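Local coordinates for protein DMATS type aromatic prenyltransferase (Micromonospora olivasterospora, PDB 6ZRY) that binds tryptophan and, as a 6-dimethylallyl tryptophan synthase of the aromatic prenyltransferase family, probably transfers a dimethylallyl group to the indole ring, at residues A[260-265]-A[269-274]; A[177-182]-A[228-233]; A[293-298]-A[306-311]. All coordinates share one frame; numbering follows the deposited sequence. Where two conformers were deposited one is given.

Interaction 1: A[260-265]-A[269-274]; sequences GSYTFT and DRPVGY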
loop_
_atom_site.group_PDB
_atom_site.type_symbol
_atom_site.label_atom_id
_atom_site.label_comp_id
_atom_site.label_asym_id
_atom_site.label_seq_id
_atom_site.Cartn_x
_atom_site.Cartn_y
_atom_site.Cartn_z
ATOM N N GLY A 260 -9.365 -1.007 -5.224
ATOM C CA GLY A 260 -8.825 -1.625 -6.429
ATOM C C GLY A 260 -7.666 -0.851 -6.965
ATOM O O GLY A 260 -7.714 0.390 -6.910
ATOM N N SER A 261 -6.681 -1.528 -7.525
ATOM C CA SER A 261 -5.573 -0.866 -8.241
ATOM C C SER A 261 -5.498 -1.370 -9.677
ATOM O O SER A 261 -5.862 -2.522 -9.941
ATOM C CB SER A 261 -4.265 -0.982 -7.517
ATOM O OG SER A 261 -3.746 -2.277 -7.620
ATOM N N TYR A 262 -5.142 -0.452 -10.556
ATOM C CA TYR A 262 -5.082 -0.607 -12.012
ATOM C C TYR A 262 -3.677 -0.309 -12.464
ATOM O O TYR A 262 -3.154 0.744 -12.124
ATOM C CB TYR A 262 -6.098 0.347 -12.653
ATOM C CG TYR A 262 -7.512 0.053 -12.238
ATOM C CD1 TYR A 262 -8.059 0.572 -11.066
ATOM C CD2 TYR A 262 -8.257 -0.855 -12.957
ATOM C CE1 TYR A 262 -9.346 0.233 -10.656
ATOM C CE2 TYR A 262 -9.549 -1.183 -12.587
ATOM C CZ TYR A 262 -10.105 -0.631 -11.446
ATOM O OH TYR A 262 -11.386 -1.005 -11.114
ATOM N N THR A 263 -3.076 -1.198 -13.214
ATOM C CA THR A 263 -1.741 -1.006 -13.783
ATOM C C THR A 263 -1.889 -0.517 -15.216
ATOM O O THR A 263 -2.446 -1.258 -16.029
ATOM C CB THR A 263 -0.902 -2.276 -13.685
ATOM O OG1 THR A 263 -0.825 -2.625 -12.309
ATOM C CG2 THR A 263 0.496 -2.074 -14.198
ATOM N N PHE A 264 -1.416 0.699 -15.474
ATOM C CA PHE A 264 -1.417 1.380 -16.792
ATOM C C PHE A 264 -0.029 1.255 -17.389
ATOM O O PHE A 264 0.981 1.576 -16.698
ATOM C CB PHE A 264 -1.802 2.852 -16.669
ATOM C CG PHE A 264 -3.124 3.107 -16.003
ATOM C CD1 PHE A 264 -4.230 2.316 -16.286
ATOM C CD2 PHE A 264 -3.278 4.143 -15.096
ATOM C CE1 PHE A 264 -5.464 2.571 -15.695
ATOM C CE2 PHE A 264 -4.510 4.383 -14.501
ATOM C CZ PHE A 264 -5.593 3.591 -14.795
ATOM N N THR A 265 0.033 0.816 -18.627
ATOM C CA THR A 265 1.300 0.616 -19.347
ATOM C C THR A 265 1.214 1.254 -20.741
ATOM O O THR A 265 0.083 1.404 -21.272
ATOM C CB THR A 265 1.644 -0.877 -19.354
ATOM O OG1 THR A 265 3.005 -0.936 -19.764
ATOM C CG2 THR A 265 0.727 -1.696 -20.244
ATOM N N ASP A 269 -4.671 0.051 -24.250
ATOM C CA ASP A 269 -5.873 0.901 -24.036
ATOM C C ASP A 269 -6.736 0.324 -22.915
ATOM O O ASP A 269 -7.757 0.931 -22.602
ATOM C CB ASP A 269 -6.626 1.146 -25.343
ATOM C CG ASP A 269 -7.473 -0.023 -25.843
ATOM O OD1 ASP A 269 -7.337 -1.140 -25.266
ATOM O OD2 ASP A 269 -8.305 0.215 -26.831
ATOM N N ARG A 270 -6.331 -0.796 -22.314
ATOM C CA ARG A 270 -6.989 -1.344 -21.089
ATOM C C ARG A 270 -5.891 -1.550 -20.041
ATOM O O ARG A 270 -4.747 -1.843 -20.388
ATOM C CB ARG A 270 -7.764 -2.651 -21.379
ATOM C CG ARG A 270 -8.923 -2.531 -22.391
ATOM C CD ARG A 270 -10.164 -1.797 -21.855
ATOM N NE ARG A 270 -11.233 -1.682 -22.867
ATOM C CZ ARG A 270 -11.317 -0.710 -23.805
ATOM N NH1 ARG A 270 -10.413 0.246 -23.863
ATOM N NH2 ARG A 270 -12.319 -0.710 -24.689
ATOM N N PRO A 271 -6.179 -1.370 -18.731
ATOM C CA PRO A 271 -5.212 -1.736 -17.695
ATOM C C PRO A 271 -4.801 -3.191 -17.908
ATOM O O PRO A 271 -5.650 -3.954 -18.343
ATOM C CB PRO A 271 -5.962 -1.556 -16.371
ATOM C CG PRO A 271 -7.114 -0.588 -16.712
ATOM C CD PRO A 271 -7.430 -0.836 -18.173
ATOM N N VAL A 272 -3.539 -3.531 -17.591
ATOM C CA VAL A 272 -2.927 -4.875 -17.837
ATOM C C VAL A 272 -2.754 -5.639 -16.524
ATOM O O VAL A 272 -2.226 -6.766 -16.560
ATOM C CB VAL A 272 -1.596 -4.744 -18.578
ATOM C CG1 VAL A 272 -1.807 -4.141 -19.964
ATOM C CG2 VAL A 272 -0.566 -3.942 -17.788
ATOM N N GLY A 273 -3.092 -5.026 -15.408
ATOM C CA GLY A 273 -2.976 -5.641 -14.083
ATOM C C GLY A 273 -4.018 -5.057 -13.206
ATOM O O GLY A 273 -4.351 -3.851 -13.423
ATOM N N TYR A 274 -4.554 -5.868 -12.310
ATOM C CA TYR A 274 -5.577 -5.477 -11.328
ATOM C C TYR A 274 -5.244 -6.127 -9.995
ATOM O O TYR A 274 -4.917 -7.315 -9.999
ATOM C CB TYR A 274 -6.962 -5.924 -11.771
ATOM C CG TYR A 274 -8.024 -5.572 -10.778
ATOM C CD1 TYR A 274 -8.510 -4.288 -10.689
ATOM C CD2 TYR A 274 -8.531 -6.531 -9.906
ATOM C CE1 TYR A 274 -9.468 -3.944 -9.762
ATOM C CE2 TYR A 274 -9.509 -6.208 -8.986
ATOM C CZ TYR A 274 -9.965 -4.915 -8.906
ATOM O OH TYR A 274 -10.918 -4.581 -8.001
HETATM O O HOH W 1 -12.031 -2.399 -8.557
HETATM O O HOH W 2 -2.441 -0.343 -19.513
#
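G260 packs its CA against Y274 OH at one end of an antiparallel beta hairpin, formed by strands 258-265 and 273-278 of the ABBA barrel. The connection between the two strands holds D269, a calcium-binding residue seen in a crystal structure of this protein, with no metal bound here. At S261 the backbone carbonyl makes the contact: Y274 CA approaches S261 O at 3.3 Å in a CA-H...O interaction, while S261 OG is hydrogen-bonded elsewhere, to Y277.

Y262 and Y274 form a non-hydrogen-bonded pair, and their rings meet edge to face. With CG anti to the backbone N (chi1 179°), Y274 presents its CD1 edge over one face of Y262, the centroids 5.3 Å apart and the planes at 64°. P271 CG adds an apolar contact, 3.9 Å from Y262 CD2. Were Y262 an alanine, the edge of Y274 would probably lose its facing ring and a gap would open beside P271. L179 and A227 of the surrounding helices also cover Y262.

T263 carries both direct backbone bonds of the contact: T263 N donates to G273 O (3.0 Å, 168° at the hydrogen), and T263 O accepts from V272 N at 3.0 Å. F264 meets P271 CG at the edge of its ring, through CE1. At T265 the backbone is linked to the other segment through a water, which accepts from T265 N at 2.9 Å while donating to R270 O.

Interaction 2: A[177-182]-A[228-233]; sequences RALLDH and ASVVDG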
loop_
_atom_site.group_PDB
_atom_site.type_symbol
_atom_site.label_atom_id
_atom_site.label_comp_id
_atom_site.label_asym_id
_atom_site.label_seq_id
_atom_site.Cartn_x
_atom_site.Cartn_y
_atom_site.Cartn_z
ATOM N N ARG A 177 -8.597 6.491 -19.522
ATOM C CA ARG A 177 -9.849 6.980 -20.172
ATOM C C ARG A 177 -10.880 5.837 -20.137
ATOM O O ARG A 177 -12.030 6.101 -19.802
ATOM C CB ARG A 177 -9.589 7.512 -21.592
ATOM C CG ARG A 177 -9.299 9.009 -21.647
ATOM C CD ARG A 177 -9.176 9.592 -23.049
ATOM N NE ARG A 177 -7.843 9.364 -23.589
ATOM C CZ ARG A 177 -7.504 8.422 -24.478
ATOM N NH1 ARG A 177 -8.406 7.590 -24.983
ATOM N NH2 ARG A 177 -6.246 8.321 -24.865
ATOM N N ALA A 178 -10.442 4.602 -20.411
ATOM C CA ALA A 178 -11.281 3.381 -20.327
ATOM C C ALA A 178 -11.849 3.247 -18.907
ATOM O O ALA A 178 -13.048 2.951 -18.770
ATOM C CB ALA A 178 -10.489 2.159 -20.723
ATOM N N LEU A 179 -11.033 3.511 -17.876
ATOM C CA LEU A 179 -11.497 3.407 -16.479
ATOM C C LEU A 179 -12.486 4.539 -16.187
ATOM O O LEU A 179 -13.540 4.251 -15.630
ATOM C CB LEU A 179 -10.293 3.410 -15.532
ATOM C CG LEU A 179 -10.601 3.305 -14.033
ATOM C CD1 LEU A 179 -11.152 1.951 -13.668
ATOM C CD2 LEU A 179 -9.361 3.588 -13.208
ATOM N N LEU A 180 -12.171 5.785 -16.514
ATOM C CA LEU A 180 -13.089 6.916 -16.176
ATOM C C LEU A 180 -14.408 6.766 -16.945
ATOM O O LEU A 180 -15.458 6.999 -16.358
ATOM C CB LEU A 180 -12.418 8.259 -16.483
ATOM C CG LEU A 180 -11.443 8.811 -15.434
ATOM C CD1 LEU A 180 -11.201 10.299 -15.670
ATOM C CD2 LEU A 180 -11.925 8.577 -14.001
ATOM N N ASP A 181 -14.363 6.405 -18.224
ATOM C CA ASP A 181 -15.573 6.392 -19.076
ATOM C C ASP A 181 -16.383 5.109 -18.863
ATOM O O ASP A 181 -17.620 5.163 -19.093
ATOM C CB ASP A 181 -15.220 6.567 -20.539
ATOM C CG ASP A 181 -14.727 7.978 -20.857
ATOM O OD1 ASP A 181 -14.888 8.862 -19.989
ATOM O OD2 ASP A 181 -14.160 8.152 -21.917
ATOM N N HIS A 182 -15.734 3.990 -18.518
ATOM C CA HIS A 182 -16.402 2.654 -18.495
ATOM C C HIS A 182 -16.159 1.870 -17.194
ATOM O O HIS A 182 -16.729 0.782 -17.111
ATOM C CB HIS A 182 -15.984 1.833 -19.736
ATOM C CG HIS A 182 -16.406 2.511 -20.988
ATOM N ND1 HIS A 182 -17.726 2.670 -21.319
ATOM C CD2 HIS A 182 -15.678 3.144 -21.935
ATOM C CE1 HIS A 182 -17.802 3.382 -22.459
ATOM N NE2 HIS A 182 -16.549 3.673 -22.847
ATOM N N ALA A 228 -13.494 -3.657 -12.065
ATOM C CA ALA A 228 -12.314 -4.489 -12.384
ATOM C C ALA A 228 -12.384 -5.024 -13.817
ATOM O O ALA A 228 -11.328 -5.280 -14.406
ATOM C CB ALA A 228 -12.182 -5.609 -11.388
ATOM N N SER A 229 -13.584 -5.219 -14.358
ATOM C CA SER A 229 -13.793 -5.905 -15.650
ATOM C C SER A 229 -13.234 -5.094 -16.826
ATOM O O SER A 229 -13.153 -5.684 -17.913
ATOM C CB SER A 229 -15.244 -6.289 -15.857
ATOM O OG SER A 229 -16.066 -5.156 -15.927
ATOM N N VAL A 230 -12.825 -3.823 -16.652
ATOM C CA VAL A 230 -12.114 -3.075 -17.747
ATOM C C VAL A 230 -10.704 -3.643 -17.934
ATOM O O VAL A 230 -10.107 -3.383 -18.994
ATOM C CB VAL A 230 -12.054 -1.536 -17.568
ATOM C CG1 VAL A 230 -13.445 -0.920 -17.489
ATOM C CG2 VAL A 230 -11.195 -1.105 -16.386
ATOM N N VAL A 231 -10.171 -4.377 -16.957
ATOM C CA VAL A 231 -8.805 -4.946 -17.047
ATOM C C VAL A 231 -8.820 -6.214 -17.890
ATOM O O VAL A 231 -9.646 -7.140 -17.608
ATOM C CB VAL A 231 -8.229 -5.225 -15.658
ATOM C CG1 VAL A 231 -6.795 -5.752 -15.734
ATOM C CG2 VAL A 231 -8.339 -3.985 -14.755
ATOM N N ASP A 232 -7.838 -6.301 -18.786
ATOM C CA ASP A 232 -7.479 -7.488 -19.589
ATOM C C ASP A 232 -7.399 -8.730 -18.729
ATOM O O ASP A 232 -6.552 -8.761 -17.822
ATOM C CB ASP A 232 -6.101 -7.334 -20.227
ATOM C CG ASP A 232 -6.130 -6.644 -21.560
ATOM O OD1 ASP A 232 -7.157 -6.014 -21.874
ATOM O OD2 ASP A 232 -5.128 -6.759 -22.283
ATOM N N GLY A 233 -8.232 -9.713 -19.042
ATOM C CA GLY A 233 -8.074 -11.097 -18.597
ATOM C C GLY A 233 -8.411 -11.305 -17.134
ATOM O O GLY A 233 -8.148 -12.413 -16.656
#
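V230, in the loop after helix 221-228, packs against helix 174-182 in a small apolar contact on the outside of the barrel. The evidence is in the areas and the distances. Only 143 Å² is buried between the two segments, and V230 supplies more than half of it; the closest CA atoms, those of L179 and V230, are 6.6 Å apart, and what crosses is methyl contact without polar pairing.

Each branch of the valine has its own neighbour. With CG1 anti to the carbonyl carbon (chi1 -59°), this methyl comes up to the backbone of H182, its distance to H182 O being 3.7 Å. The same methyl lies 4.1 Å from A178 O. Both carbonyls have polar partners elsewhere: H182 N donates to A178 O, and R226 NH1 donates to H182 O. V230 CG1 therefore lies beside oxygens that are already engaged. The other methyl, V230 CG2, meets L179 CD1 at 4.1 Å, the two side chains crossing at about a right angle.

The loop is shaped by a type I beta turn from A228 to V231, closed by V231 N donating to A228 O at 2.9 Å, and this turn directs the CB of V230 toward the helix. Behind the pair lies strand 258-265: Y262 touches both L179 and V230, and F264 also touches L179. Helix and loop here share that strand as their floor. The layering itself, helices packed outside an antiparallel barrel, is characteristic of the ABBA fold.

Interaction 3: A[293-298]-A[306-311]; sequences RVAALL and DGLDRA
L308 reaches V294, A295 and L298 because its CG stands anti to its backbone N (chi1 169°), which carries both methyls across to helix 287-300. V294 answers with a similar torsion: CG1 is anti to the backbone N (chi1 173°) and meets L308 CD1 at 3.9 Å. L298 joins them through its CD1, which comes up to L308 CB at 3.7 Å.

From helix 305-315 a single side chain carries the contact. L308 CD2 reaches A295 N at 3.8 Å and lies 4.0 Å from A295 CB; a residue as small as alanine lets the leucine come right up to the helix backbone. V294 and L298, one turn apart, meet neighbouring parts of the leucine, V294 at CD1 and L298 at CB. The area is correspondingly one-sided, with L308 accounting for 76 of the 142 Å² buried between the segments.

The axes of segments 293-298 and 306-311 support this reading. They approach to 10.4 Å, and their directions differ by 150°, so the helices run roughly antiparallel here, as a helical hairpin whose two arms are joined by a short connection. Beneath the hairpin lies the barrel: V343 of strand 341-346 touches both V294 and L308, while L298 also reaches V341 and F67. Polar groups lie to the side, where D309 OD1 forms a salt bridge with R291.

Every direct side-chain contact between the segments is apolar, and all four participants are buried. Cohesion here consequently depends on close fit and the exclusion of water, without the directional constraint that a hydrogen bond or a charged pair would add.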
loop_
_atom_site.group_PDB
_atom_site.type_symbol
_atom_site.label_atom_id
_atom_site.label_comp_id
_atom_site.label_asym_id
_atom_site.label_seq_id
_atom_site.Cartn_x
_atom_site.Cartn_y
_atom_site.Cartn_z
ATOM N N ARG A 293 -8.625 -16.946 7.638
ATOM C CA ARG A 293 -9.167 -16.630 6.305
ATOM C C ARG A 293 -8.033 -16.519 5.310
ATOM O O ARG A 293 -8.158 -17.026 4.210
ATOM C CB ARG A 293 -9.974 -15.342 6.332
ATOM C CG ARG A 293 -11.199 -15.428 7.207
ATOM C CD ARG A 293 -12.116 -14.279 6.959
ATOM N NE ARG A 293 -13.259 -14.283 7.847
ATOM C CZ ARG A 293 -14.072 -13.240 8.040
ATOM N NH1 ARG A 293 -13.862 -12.082 7.426
ATOM N NH2 ARG A 293 -15.041 -13.332 8.920
ATOM N N VAL A 294 -6.973 -15.825 5.673
ATOM C CA VAL A 294 -5.837 -15.609 4.767
ATOM C C VAL A 294 -5.176 -16.949 4.491
ATOM O O VAL A 294 -4.868 -17.208 3.367
ATOM C CB VAL A 294 -4.849 -14.585 5.336
ATOM C CG1 VAL A 294 -3.605 -14.493 4.464
ATOM C CG2 VAL A 294 -5.511 -13.220 5.496
ATOM N N ALA A 295 -4.999 -17.790 5.511
ATOM C CA ALA A 295 -4.480 -19.163 5.326
ATOM C C ALA A 295 -5.351 -19.947 4.337
ATOM O O ALA A 295 -4.780 -20.645 3.451
ATOM C CB ALA A 295 -4.377 -19.849 6.658
ATOM N N ALA A 296 -6.664 -19.845 4.429
ATOM C CA ALA A 296 -7.586 -20.532 3.480
ATOM C C ALA A 296 -7.312 -20.045 2.056
ATOM O O ALA A 296 -7.323 -20.868 1.091
ATOM C CB ALA A 296 -9.021 -20.315 3.893
ATOM N N LEU A 297 -7.090 -18.743 1.887
ATOM C CA LEU A 297 -6.848 -18.174 0.555
ATOM C C LEU A 297 -5.504 -18.670 0.051
ATOM O O LEU A 297 -5.446 -19.094 -1.096
ATOM C CB LEU A 297 -6.923 -16.654 0.622
ATOM C CG LEU A 297 -8.337 -16.110 0.800
ATOM C CD1 LEU A 297 -8.333 -14.649 1.167
ATOM C CD2 LEU A 297 -9.164 -16.332 -0.445
ATOM N N LEU A 298 -4.466 -18.619 0.888
ATOM C CA LEU A 298 -3.120 -19.103 0.478
ATOM C C LEU A 298 -3.193 -20.589 0.074
ATOM O O LEU A 298 -2.584 -20.964 -0.969
ATOM C CB LEU A 298 -2.120 -18.878 1.603
ATOM C CG LEU A 298 -1.712 -17.427 1.867
ATOM C CD1 LEU A 298 -0.679 -17.380 2.969
ATOM C CD2 LEU A 298 -1.176 -16.761 0.631
ATOM N N ASP A 306 3.024 -21.788 6.182
ATOM C CA ASP A 306 4.226 -21.681 7.050
ATOM C C ASP A 306 4.836 -20.277 6.917
ATOM O O ASP A 306 5.236 -19.719 7.942
ATOM C CB ASP A 306 5.248 -22.770 6.721
ATOM C CG ASP A 306 4.848 -24.149 7.206
ATOM O OD1 ASP A 306 3.855 -24.254 7.989
ATOM O OD2 ASP A 306 5.528 -25.107 6.810
ATOM N N GLY A 307 4.897 -19.734 5.697
ATOM C CA GLY A 307 5.454 -18.394 5.444
ATOM C C GLY A 307 4.630 -17.325 6.135
ATOM O O GLY A 307 5.219 -16.420 6.763
ATOM N N LEU A 308 3.314 -17.440 6.017
ATOM C CA LEU A 308 2.323 -16.543 6.655
ATOM C C LEU A 308 2.500 -16.583 8.183
ATOM O O LEU A 308 2.631 -15.524 8.794
ATOM C CB LEU A 308 0.920 -17.000 6.274
ATOM C CG LEU A 308 -0.205 -16.340 7.068
ATOM C CD1 LEU A 308 -0.359 -14.900 6.667
ATOM C CD2 LEU A 308 -1.503 -17.091 6.901
ATOM N N ASP A 309 2.470 -17.774 8.771
ATOM C CA ASP A 309 2.558 -17.928 10.239
ATOM C C ASP A 309 3.920 -17.439 10.743
ATOM O O ASP A 309 3.945 -16.843 11.786
ATOM C CB ASP A 309 2.245 -19.353 10.665
ATOM C CG ASP A 309 0.817 -19.729 10.363
ATOM O OD1 ASP A 309 -0.036 -18.816 10.323
ATOM O OD2 ASP A 309 0.569 -20.902 10.126
ATOM N N ARG A 310 5.001 -17.661 10.009
ATOM C CA ARG A 310 6.340 -17.173 10.419
ATOM C C ARG A 310 6.376 -15.639 10.299
ATOM O O ARG A 310 6.957 -14.985 11.220
ATOM C CB ARG A 310 7.443 -17.881 9.626
ATOM C CG ARG A 310 7.654 -19.329 10.060
ATOM C CD ARG A 310 9.017 -19.918 9.743
ATOM N NE ARG A 310 9.540 -19.548 8.430
ATOM C CZ ARG A 310 10.705 -18.898 8.204
ATOM N NH1 ARG A 310 11.075 -18.622 6.955
ATOM N NH2 ARG A 310 11.498 -18.539 9.215
ATOM N N ALA A 311 5.776 -15.063 9.261
ATOM C CA ALA A 311 5.770 -13.583 9.091
ATOM C C ALA A 311 4.968 -12.960 10.245
ATOM O O ALA A 311 5.409 -11.985 10.813
ATOM C CB ALA A 311 5.228 -13.178 7.738
#

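Interactions 1 and 2 are neighbours, with centres 8 Å apart, and they meet directly: P271 O and D232 N are 3.2 Å apart, a probable hydrogen bond, and Y274 CZ packs on A228 CB at 3.4 Å. The hairpin and the helix-loop pair outside it thus form one continuous region, which includes D269 of the calcium site. Interaction 3 is separate, about 27 Å from interaction 1 and 31 Å from interaction 2 between centres, without touching either. It joins two helices, 287-300 and 305-315, on another part of the barrel. The bound tryptophan relates to them differently: the side chain of S261 lies about 8 Å from it, that of V294 about 13 Å.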